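Local coordinates for protein alkane monooxygenase (Geobacillus thermodenitrificans, PDB 3B9O) that belongs to the luciferase-like monooxygenase family, folds as a TIM barrel and holds flavin mononucleotide in a pocket at the ends of the barrel strands, at residues A[152-157]-A[228-233]; A[160-165]-A[237-242]; A[272-277]-A[425-430]. One frame throughout, in Å; residues are numbered along the deposited sequence.

Interaction 1 of 3, residues A[152-157]-A[228-233]. With FMN (flavin mononucleotide), chain C.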
loop_
_atom_site.group_PDB
_atom_site.type_symbol
_atom_site.label_atom_id
_atom_site.label_comp_id
_atom_site.label_asym_id
_atom_site.label_seq_id
_atom_site.Cartn_x
_atom_site.Cartn_y
_atom_site.Cartn_z
ATOM N N LEU A 152 -13.057 -17.853 -7.089
ATOM C CA LEU A 152 -13.067 -17.908 -5.640
ATOM C C LEU A 152 -13.956 -16.821 -5.048
ATOM O O LEU A 152 -13.960 -15.667 -5.518
ATOM C CB LEU A 152 -11.641 -17.817 -5.076
ATOM C CG LEU A 152 -10.641 -18.901 -5.479
ATOM C CD1 LEU A 152 -9.396 -18.764 -4.618
ATOM C CD2 LEU A 152 -11.229 -20.328 -5.377
ATOM N N GLU A 153 -14.691 -17.216 -4.003
ATOM C CA GLU A 153 -15.509 -16.305 -3.202
ATOM C C GLU A 153 -14.595 -15.416 -2.347
ATOM O O GLU A 153 -13.467 -15.797 -2.091
ATOM C CB GLU A 153 -16.412 -17.125 -2.275
ATOM C CG GLU A 153 -17.466 -17.956 -3.005
ATOM C CD GLU A 153 -18.794 -17.233 -3.102
ATOM O OE1 GLU A 153 -18.903 -16.236 -3.877
ATOM O OE2 GLU A 153 -19.729 -17.671 -2.384
ATOM N N HIS A 154 -15.105 -14.255 -1.928
ATOM C CA HIS A 154 -14.380 -13.269 -1.109
ATOM C C HIS A 154 -13.491 -13.869 0.001
ATOM O O HIS A 154 -12.285 -13.613 0.037
ATOM C CB HIS A 154 -15.354 -12.249 -0.518
ATOM C CG HIS A 154 -14.720 -11.316 0.474
ATOM N ND1 HIS A 154 -14.287 -10.049 0.142
ATOM C CD2 HIS A 154 -14.422 -11.481 1.782
ATOM C CE1 HIS A 154 -13.781 -9.465 1.214
ATOM N NE2 HIS A 154 -13.839 -10.319 2.218
ATOM N N ASP A 155 -14.083 -14.672 0.898
ATOM C CA ASP A 155 -13.354 -15.205 2.043
ATOM C C ASP A 155 -12.342 -16.259 1.620
ATOM O O ASP A 155 -11.231 -16.324 2.163
ATOM C CB ASP A 155 -14.310 -15.772 3.103
ATOM C CG ASP A 155 -14.849 -14.697 4.064
ATOM O OD1 ASP A 155 -14.848 -13.484 3.719
ATOM O OD2 ASP A 155 -15.271 -15.090 5.186
ATOM N N GLU A 156 -12.727 -17.075 0.644
ATOM C CA GLU A 156 -11.858 -18.105 0.116
ATOM C C GLU A 156 -10.583 -17.508 -0.540
ATOM O O GLU A 156 -9.510 -18.103 -0.497
ATOM C CB GLU A 156 -12.642 -18.943 -0.891
ATOM C CG GLU A 156 -11.869 -20.074 -1.472
ATOM C CD GLU A 156 -12.739 -21.020 -2.290
ATOM O OE1 GLU A 156 -13.942 -20.697 -2.553
ATOM O OE2 GLU A 156 -12.184 -22.088 -2.661
ATOM N N ARG A 157 -10.711 -16.332 -1.136
ATOM C CA ARG A 157 -9.528 -15.622 -1.634
ATOM C C ARG A 157 -8.479 -15.371 -0.541
ATOM O O ARG A 157 -7.286 -15.431 -0.824
ATOM C CB ARG A 157 -9.936 -14.295 -2.283
ATOM C CG ARG A 157 -10.585 -14.508 -3.646
ATOM C CD ARG A 157 -11.234 -13.264 -4.193
ATOM N NE ARG A 157 -11.867 -13.636 -5.438
ATOM C CZ ARG A 157 -11.627 -13.085 -6.622
ATOM N NH1 ARG A 157 -10.791 -12.059 -6.752
ATOM N NH2 ARG A 157 -12.268 -13.547 -7.676
ATOM N N GLY A 228 -7.421 -4.106 3.398
ATOM C CA GLY A 228 -8.621 -4.949 3.201
ATOM C C GLY A 228 -9.343 -4.973 4.533
ATOM O O GLY A 228 -8.851 -5.556 5.532
ATOM N N MET A 229 -10.468 -4.274 4.564
ATOM C CA MET A 229 -11.166 -3.933 5.829
ATOM C C MET A 229 -12.272 -4.913 6.264
ATOM O O MET A 229 -12.842 -4.789 7.368
ATOM C CB MET A 229 -11.727 -2.501 5.744
ATOM C CG MET A 229 -10.681 -1.407 5.884
ATOM S SD MET A 229 -9.934 -1.224 7.537
ATOM C CE MET A 229 -9.420 -2.823 8.083
ATOM N N SER A 230 -12.592 -5.863 5.390
ATOM C CA SER A 230 -13.571 -6.912 5.718
ATOM C C SER A 230 -13.127 -7.645 6.962
ATOM O O SER A 230 -11.949 -7.567 7.358
ATOM C CB SER A 230 -13.741 -7.883 4.550
ATOM O OG SER A 230 -12.560 -8.652 4.399
ATOM N N GLU A 231 -14.054 -8.349 7.609
ATOM C CA GLU A 231 -13.692 -9.059 8.824
ATOM C C GLU A 231 -12.593 -10.095 8.549
ATOM O O GLU A 231 -11.651 -10.223 9.321
ATOM C CB GLU A 231 -14.920 -9.690 9.481
ATOM C CG GLU A 231 -14.563 -10.411 10.761
ATOM C CD GLU A 231 -15.753 -10.865 11.565
ATOM O OE1 GLU A 231 -15.531 -11.656 12.519
ATOM O OE2 GLU A 231 -16.887 -10.427 11.250
ATOM N N ARG A 232 -12.710 -10.805 7.428
ATOM C CA ARG A 232 -11.684 -11.757 7.000
ATOM C C ARG A 232 -10.317 -11.063 6.758
ATOM O O ARG A 232 -9.269 -11.602 7.138
ATOM C CB ARG A 232 -12.146 -12.499 5.727
ATOM C CG ARG A 232 -11.275 -13.701 5.317
ATOM C CD ARG A 232 -11.164 -14.760 6.432
ATOM N NE ARG A 232 -10.195 -15.804 6.089
ATOM C CZ ARG A 232 -8.861 -15.726 6.263
ATOM N NH1 ARG A 232 -8.294 -14.634 6.797
ATOM N NH2 ARG A 232 -8.093 -16.761 5.931
ATOM N N GLY A 233 -10.348 -9.919 6.080
ATOM C CA GLY A 233 -9.181 -9.072 5.864
ATOM C C GLY A 233 -8.505 -8.646 7.170
ATOM O O GLY A 233 -7.300 -8.769 7.311
HETATM N N1 FMN C . -7.345 -3.441 -3.557
HETATM C C2 FMN C . -6.588 -3.539 -4.674
HETATM O O2 FMN C . -6.861 -4.460 -5.499
HETATM N N3 FMN C . -5.567 -2.639 -4.855
HETATM C C4 FMN C . -5.298 -1.662 -3.932
HETATM O O4 FMN C . -4.356 -0.861 -4.113
HETATM C C4A FMN C . -6.075 -1.563 -2.767
HETATM N N5 FMN C . -5.858 -0.618 -1.803
HETATM C C5A FMN C . -6.666 -0.566 -0.696
HETATM C C6 FMN C . -6.481 0.400 0.312
HETATM C C7 FMN C . -7.314 0.428 1.447
HETATM C C7M FMN C . -7.130 1.462 2.538
HETATM C C8 FMN C . -8.327 -0.509 1.584
HETATM C C8M FMN C . -9.230 -0.487 2.796
HETATM C C9 FMN C . -8.527 -1.473 0.589
HETATM C C9A FMN C . -7.707 -1.509 -0.554
HETATM N N10 FMN C . -7.905 -2.446 -1.517
HETATM C C10 FMN C . -7.118 -2.483 -2.612
HETATM C "C1'" FMN C . -8.980 -3.456 -1.407
HETATM C "C2'" FMN C . -8.401 -4.770 -0.855
HETATM O "O2'" FMN C . -6.989 -4.666 -0.661
HETATM C "C3'" FMN C . -8.666 -6.022 -1.706
HETATM O "O3'" FMN C . -8.386 -5.825 -3.109
HETATM C "C4'" FMN C . -10.042 -6.666 -1.426
HETATM O "O4'" FMN C . -10.788 -6.879 -2.628
HETATM C "C5'" FMN C . -10.929 -5.887 -0.448
HETATM O "O5'" FMN C . -10.615 -6.422 0.832
HETATM P P FMN C . -11.675 -6.510 2.036
HETATM O O1P FMN C . -12.977 -6.928 1.373
HETATM O O2P FMN C . -11.049 -7.528 2.943
HETATM O O3P FMN C . -11.795 -5.105 2.597
HETATM O O HOH W 1 -15.130 -10.930 5.483
#
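A chi1 of 172° turns the His154 imidazole away from its own backbone N and across to Ser230; there OG sits between the backbone N and the carbonyl carbon (chi1 69°), within reach of the ring, the phosphate and the first turn of helix 231-240 at once. The ring meets Ser230 edge-on: NE2 donates to OG over 3.0 Å, with the oxygen exactly in the ring plane. Ser230, as N-cap, also accepts from Gly233 N through OG at 3.1 Å, so His154 NE2 and Gly233 N both donate to this hydroxyl. OG in turn donates to O2P of flavin mononucleotide, a bond modelled too short for its length to be trusted. The backbone N of Ser230 adds a bond to phosphate O3P at 3.0 Å, so the loop and first turn of the helix cradle the phosphate, whose charge the helix start probably helps to balance. Beside these polar bonds, Asp155 OD1 rests 3.5 Å from Arg232 CB, touching the aliphatic base of the arginine, and a water links the same OD1 to Arg232 N. The guanidinium runs past Asp155; its NH2 forms salt bridges with Asp159 and Asp162. Tyr158 and His138 also bind the flavin mononucleotide. The contact thus joins the start of helix 154-174 to the loop that leaves barrel strand 223-227 and enters helix 231-240.

Interaction 2 of 3, residues A[160-165]-A[237-242]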
loop_
_atom_site.group_PDB
_atom_site.type_symbol
_atom_site.label_atom_id
_atom_site.label_comp_id
_atom_site.label_asym_id
_atom_site.label_seq_id
_atom_site.Cartn_x
_atom_site.Cartn_y
_atom_site.Cartn_z
ATOM N N LEU A 160 -6.597 -18.630 0.244
ATOM C CA LEU A 160 -5.588 -18.765 -0.798
ATOM C C LEU A 160 -4.367 -17.868 -0.486
ATOM O O LEU A 160 -3.205 -18.314 -0.559
ATOM C CB LEU A 160 -6.212 -18.429 -2.167
ATOM C CG LEU A 160 -5.243 -18.192 -3.331
ATOM C CD1 LEU A 160 -4.395 -19.427 -3.612
ATOM C CD2 LEU A 160 -6.009 -17.798 -4.565
ATOM N N ALA A 161 -4.640 -16.620 -0.104
ATOM C CA ALA A 161 -3.594 -15.725 0.345
ATOM C C ALA A 161 -2.771 -16.285 1.528
ATOM O O ALA A 161 -1.537 -16.123 1.559
ATOM C CB ALA A 161 -4.193 -14.367 0.674
ATOM N N ASP A 162 -3.437 -16.917 2.516
ATOM C CA ASP A 162 -2.735 -17.566 3.600
ATOM C C ASP A 162 -1.659 -18.523 3.076
ATOM O O ASP A 162 -0.498 -18.445 3.484
ATOM C CB ASP A 162 -3.705 -18.353 4.500
ATOM C CG ASP A 162 -4.373 -17.490 5.544
ATOM O OD1 ASP A 162 -5.578 -17.708 5.804
ATOM O OD2 ASP A 162 -3.711 -16.608 6.146
ATOM N N GLU A 163 -2.050 -19.396 2.142
ATOM C CA GLU A 163 -1.140 -20.439 1.660
ATOM C C GLU A 163 -0.081 -19.811 0.725
ATOM O O GLU A 163 1.051 -20.263 0.698
ATOM C CB GLU A 163 -1.901 -21.524 0.890
ATOM C CG GLU A 163 -1.090 -22.802 0.754
ATOM C CD GLU A 163 -1.726 -23.831 -0.138
ATOM O OE1 GLU A 163 -2.971 -23.968 -0.172
ATOM O OE2 GLU A 163 -0.975 -24.500 -0.824
ATOM N N TYR A 164 -0.481 -18.774 -0.021
ATOM C CA TYR A 164 0.424 -18.028 -0.889
ATOM C C TYR A 164 1.597 -17.473 -0.032
ATOM O O TYR A 164 2.778 -17.632 -0.379
ATOM C CB TYR A 164 -0.369 -16.884 -1.562
ATOM C CG TYR A 164 0.302 -16.297 -2.784
ATOM C CD1 TYR A 164 -0.245 -16.498 -4.060
ATOM C CD2 TYR A 164 1.502 -15.561 -2.668
ATOM C CE1 TYR A 164 0.338 -15.986 -5.206
ATOM C CE2 TYR A 164 2.129 -15.037 -3.841
ATOM C CZ TYR A 164 1.532 -15.257 -5.092
ATOM O OH TYR A 164 2.149 -14.764 -6.222
ATOM N N LEU A 165 1.248 -16.797 1.051
ATOM C CA LEU A 165 2.242 -16.308 2.026
ATOM C C LEU A 165 3.047 -17.450 2.667
ATOM O O LEU A 165 4.249 -17.321 2.851
ATOM C CB LEU A 165 1.584 -15.406 3.068
ATOM C CG LEU A 165 1.406 -13.922 2.672
ATOM C CD1 LEU A 165 0.762 -13.251 3.840
ATOM C CD2 LEU A 165 2.747 -13.244 2.386
ATOM N N ALA A 237 -4.715 -9.522 8.232
ATOM C CA ALA A 237 -3.830 -8.519 8.818
ATOM C C ALA A 237 -3.251 -8.921 10.175
ATOM O O ALA A 237 -2.037 -8.851 10.383
ATOM C CB ALA A 237 -4.594 -7.153 8.934
ATOM N N ALA A 238 -4.119 -9.363 11.103
ATOM C CA ALA A 238 -3.709 -9.757 12.462
ATOM C C ALA A 238 -2.701 -10.888 12.438
ATOM O O ALA A 238 -1.710 -10.894 13.198
ATOM C CB ALA A 238 -4.951 -10.150 13.306
ATOM N N LYS A 239 -2.929 -11.824 11.523
ATOM C CA LYS A 239 -2.072 -12.980 11.378
ATOM C C LYS A 239 -0.704 -12.632 10.730
ATOM O O LYS A 239 0.301 -13.144 11.152
ATOM C CB LYS A 239 -2.794 -14.040 10.522
ATOM C CG LYS A 239 -2.059 -15.382 10.458
ATOM C CD LYS A 239 -2.847 -16.415 9.672
ATOM C CE LYS A 239 -2.147 -17.763 9.824
ATOM N NZ LYS A 239 -2.746 -18.767 8.910
ATOM N N HIS A 240 -0.696 -11.814 9.677
ATOM C CA HIS A 240 0.507 -11.660 8.835
ATOM C C HIS A 240 1.135 -10.278 8.795
ATOM O O HIS A 240 2.349 -10.163 8.646
ATOM C CB HIS A 240 0.145 -11.947 7.377
ATOM C CG HIS A 240 -0.298 -13.348 7.118
ATOM N ND1 HIS A 240 0.586 -14.399 6.970
ATOM C CD2 HIS A 240 -1.536 -13.862 6.920
ATOM C CE1 HIS A 240 -0.090 -15.508 6.712
ATOM N NE2 HIS A 240 -1.382 -15.211 6.694
ATOM N N ALA A 241 0.307 -9.238 8.803
ATOM C CA ALA A 241 0.786 -7.893 8.458
ATOM C C ALA A 241 1.707 -7.246 9.510
ATOM O O ALA A 241 1.433 -7.279 10.731
ATOM C CB ALA A 241 -0.390 -6.972 8.145
ATOM N N GLU A 242 2.795 -6.666 9.026
ATOM C CA GLU A 242 3.613 -5.786 9.857
ATOM C C GLU A 242 3.090 -4.335 9.822
ATOM O O GLU A 242 3.293 -3.562 10.794
ATOM C CB GLU A 242 5.066 -5.804 9.385
ATOM C CG GLU A 242 5.694 -7.163 9.296
ATOM C CD GLU A 242 7.101 -7.051 8.762
ATOM O OE1 GLU A 242 8.013 -6.725 9.562
ATOM O OE2 GLU A 242 7.278 -7.303 7.546
#
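His240 and Asp162 form a His-carboxylate hydrogen bond between two helices of the TIM-barrel fold: helix 231-240, which follows barrel strand 223-227, and helix 154-174, which packs against it. His240 NE2 donates to Asp162 OD2 at 2.8 Å with an N-H...acceptor angle of 164°. The oxygen lies almost in the ring plane and is met nearly along its C-O bond, while the carboxylate is turned 37° from the imidazole. CG of His240 is anti to the carbonyl carbon (chi1 -64°), which sends the ring out toward helix 154-174 with its NE2 edge facing the aspartate.

The tight part of the contact is this buried ring. Leu165 CD1 presses on one face in a CH-pi contact, 3.5 Å from the ring centroid, and CG of Lys239 lies over the opposite face, so the imidazole is held flat between aliphatic carbons. Both ring nitrogens are engaged, since ND1 is hydrogen-bonded to Tyr169 OH. Phe236 packs against Asp162 and Leu165 from within the histidine's own helix.

The looser, partly exposed side belongs to Lys239. Its extended chain crosses the aspartate at about a right angle, and the salt bridge from NZ to Asp162 OD2 is long. The stronger ionic partner of Asp162 is Arg232, which pairs with OD1; the carboxylate thus divides its two oxygens between arginine on one and histidine with lysine on the other. The two positive side chains probably help keep Asp162 ionised. Even the hydrocarbon part of the lysine touches the carboxylate, with Lys239 CD lying 3.6 Å from Asp162 OD2.

Interaction 3 of 3, residues A[272-277]-A[425-430]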
loop_
_atom_site.group_PDB
_atom_site.type_symbol
_atom_site.label_atom_id
_atom_site.label_comp_id
_atom_site.label_asym_id
_atom_site.label_seq_id
_atom_site.Cartn_x
_atom_site.Cartn_y
_atom_site.Cartn_z
ATOM N N PRO A 272 1.149 -7.259 19.654
ATOM C CA PRO A 272 0.397 -6.281 18.833
ATOM C C PRO A 272 1.195 -4.991 18.497
ATOM O O PRO A 272 0.897 -4.312 17.505
ATOM C CB PRO A 272 -0.861 -6.016 19.674
ATOM C CG PRO A 272 -0.412 -6.303 21.109
ATOM C CD PRO A 272 0.507 -7.512 20.955
ATOM N N ASP A 273 2.197 -4.678 19.308
ATOM C CA ASP A 273 3.123 -3.580 19.049
ATOM C C ASP A 273 4.069 -3.887 17.868
ATOM O O ASP A 273 4.885 -3.039 17.465
ATOM C CB ASP A 273 3.935 -3.248 20.303
ATOM C CG ASP A 273 3.077 -2.670 21.425
ATOM O OD1 ASP A 273 1.944 -2.150 21.165
ATOM O OD2 ASP A 273 3.540 -2.738 22.579
ATOM N N HIS A 274 3.943 -5.094 17.302
ATOM C CA HIS A 274 4.734 -5.471 16.138
ATOM C C HIS A 274 3.911 -5.234 14.854
ATOM O O HIS A 274 4.300 -5.684 13.792
ATOM C CB HIS A 274 5.148 -6.935 16.232
ATOM C CG HIS A 274 6.246 -7.195 17.209
ATOM N ND1 HIS A 274 6.776 -6.217 18.027
ATOM C CD2 HIS A 274 6.913 -8.337 17.500
ATOM C CE1 HIS A 274 7.724 -6.749 18.782
ATOM N NE2 HIS A 274 7.829 -8.032 18.477
ATOM N N ILE A 275 2.756 -4.563 14.995
ATOM C CA ILE A 275 1.930 -4.188 13.859
ATOM C C ILE A 275 1.826 -2.658 13.886
ATOM O O ILE A 275 1.370 -2.094 14.881
ATOM C CB ILE A 275 0.491 -4.815 13.947
ATOM C CG1 ILE A 275 0.527 -6.322 14.248
ATOM C CG2 ILE A 275 -0.285 -4.526 12.659
ATOM C CD1 ILE A 275 -0.843 -6.920 14.684
ATOM N N LYS A 276 2.198 -1.988 12.809
ATOM C CA LYS A 276 1.999 -0.534 12.673
ATOM C C LYS A 276 0.704 -0.235 11.931
ATOM O O LYS A 276 0.335 -0.945 10.993
ATOM C CB LYS A 276 3.181 0.070 11.909
ATOM C CG LYS A 276 4.523 -0.240 12.526
ATOM C CD LYS A 276 4.813 0.685 13.709
ATOM C CE LYS A 276 6.210 0.401 14.277
ATOM N NZ LYS A 276 6.808 1.555 14.984
ATOM N N MET A 277 0.002 0.802 12.368
ATOM C CA MET A 277 -1.322 1.139 11.824
ATOM C C MET A 277 -1.192 2.433 11.049
ATOM O O MET A 277 -0.669 3.411 11.594
ATOM C CB MET A 277 -2.316 1.315 12.974
ATOM C CG MET A 277 -2.480 0.030 13.825
ATOM S SD MET A 277 -3.269 -1.337 12.953
ATOM C CE MET A 277 -3.118 -2.602 14.212
ATOM N N PRO A 425 10.377 -10.538 13.274
ATOM C CA PRO A 425 10.683 -10.880 14.682
ATOM C C PRO A 425 10.287 -12.304 14.991
ATOM O O PRO A 425 9.573 -12.934 14.192
ATOM C CB PRO A 425 9.849 -9.881 15.473
ATOM C CG PRO A 425 8.676 -9.572 14.583
ATOM C CD PRO A 425 9.266 -9.583 13.167
ATOM N N ASP A 426 10.765 -12.821 16.124
ATOM C CA ASP A 426 10.510 -14.221 16.529
ATOM C C ASP A 426 9.024 -14.544 16.640
ATOM O O ASP A 426 8.629 -15.696 16.503
ATOM C CB ASP A 426 11.155 -14.490 17.889
ATOM C CG ASP A 426 12.677 -14.577 17.808
ATOM O OD1 ASP A 426 13.219 -14.898 16.716
ATOM O OD2 ASP A 426 13.324 -14.326 18.850
ATOM N N ASP A 427 8.204 -13.542 16.934
ATOM C CA ASP A 427 6.765 -13.806 17.139
ATOM C C ASP A 427 5.895 -13.758 15.879
ATOM O O ASP A 427 4.708 -14.131 15.916
ATOM C CB ASP A 427 6.177 -12.944 18.254
ATOM C CG ASP A 427 6.048 -11.508 17.876
ATOM O OD1 ASP A 427 5.164 -10.832 18.409
ATOM O OD2 ASP A 427 6.831 -11.012 17.067
ATOM N N HIS A 428 6.473 -13.305 14.770
ATOM C CA HIS A 428 5.828 -13.444 13.457
ATOM C C HIS A 428 5.743 -14.916 12.986
ATOM O O HIS A 428 6.683 -15.674 13.163
ATOM C CB HIS A 428 6.570 -12.593 12.428
ATOM C CG HIS A 428 5.792 -12.369 11.168
ATOM N ND1 HIS A 428 5.691 -13.325 10.178
ATOM C CD2 HIS A 428 5.061 -11.310 10.750
ATOM C CE1 HIS A 428 4.942 -12.861 9.195
ATOM N NE2 HIS A 428 4.548 -11.637 9.518
ATOM N N ILE A 429 4.649 -15.323 12.347
ATOM C CA ILE A 429 4.487 -16.743 11.922
ATOM C C ILE A 429 5.534 -17.287 10.898
ATOM O O ILE A 429 5.864 -18.485 10.891
ATOM C CB ILE A 429 3.007 -17.045 11.452
ATOM C CG1 ILE A 429 2.608 -16.154 10.278
ATOM C CG2 ILE A 429 2.022 -16.809 12.602
ATOM C CD1 ILE A 429 1.344 -16.608 9.599
ATOM N N ALA A 430 6.045 -16.414 10.040
ATOM C CA ALA A 430 7.120 -16.756 9.110
ATOM C C ALA A 430 8.397 -17.239 9.794
ATOM O O ALA A 430 9.164 -17.990 9.194
ATOM C CB ALA A 430 7.443 -15.588 8.232
#
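His274 and Asp427 meet with their flat groups almost perpendicular, the imidazole and carboxylate planes standing 88° apart. The carboxylate comes to the edge of the ring, and its OD2 lies near the ring plane. The imidazole is probably turned over in the model, so the identity of the ring atom nearest the carboxylate is doubtful; as built, His274 NE2 is 3.4 Å from Asp427 OD2, and the geometry leaves the nature of this approach undecided. With CG anti to the carbonyl carbon (chi1 -75°), the histidine ring projects from the short 3-10 turn and meets Asp427 and Pro425. Asp427 CG is placed between the backbone N and the carbonyl carbon (chi1 72°), which directs the carboxylate to the His274 ring. Its firmer polar partner is the backbone N of Asn271, bound through OD1, so the aspartate is held by the chain just ahead of 272-277 as well as facing His274.

Pro425 supplies the nonpolar part of the contact. Its CB and CG approach the imidazole obliquely beside the carboxylate, putting two different kinds of surface against one ring.

Backbone bonds keep both partners in shape. Ile275 N bonds to Pro272 O at 3.1 Å on the histidine side, and His428 N bonds to Pro425 O at 3.2 Å across the turn. His428 ND1 accepts from Ala430 N, while its NE2 reaches His240 O. This is surface packing of the C-terminal part of the chain on a TIM barrel: the type I beta turn from Pro425 to His428 lies against the 3-10 turn that leads from helix 251-265 into barrel strand 276-285.

Interactions 1 and 2 join the same two helices, 154-174 and 231-240, at successive levels with centres about 11 Å apart, and the salt bridge from Arg232 to Asp162 ties one to the other. Interaction 1 lies at the surface beside the phosphate of flavin mononucleotide and is polar and water-bridged; interaction 2, partly buried, combines a charged network with close aliphatic packing on a ring. Interaction 3 is a surface contact that holds other elements, the entry to strand 276-285 and the C-terminal loop. It touches interaction 2 through probable hydrogen bonds (Glu242 O with Lys276 N, His240 O with His428 NE2) and Ile429 packing on His240, but stays about 8 Å from interaction 1 at the nearest atoms.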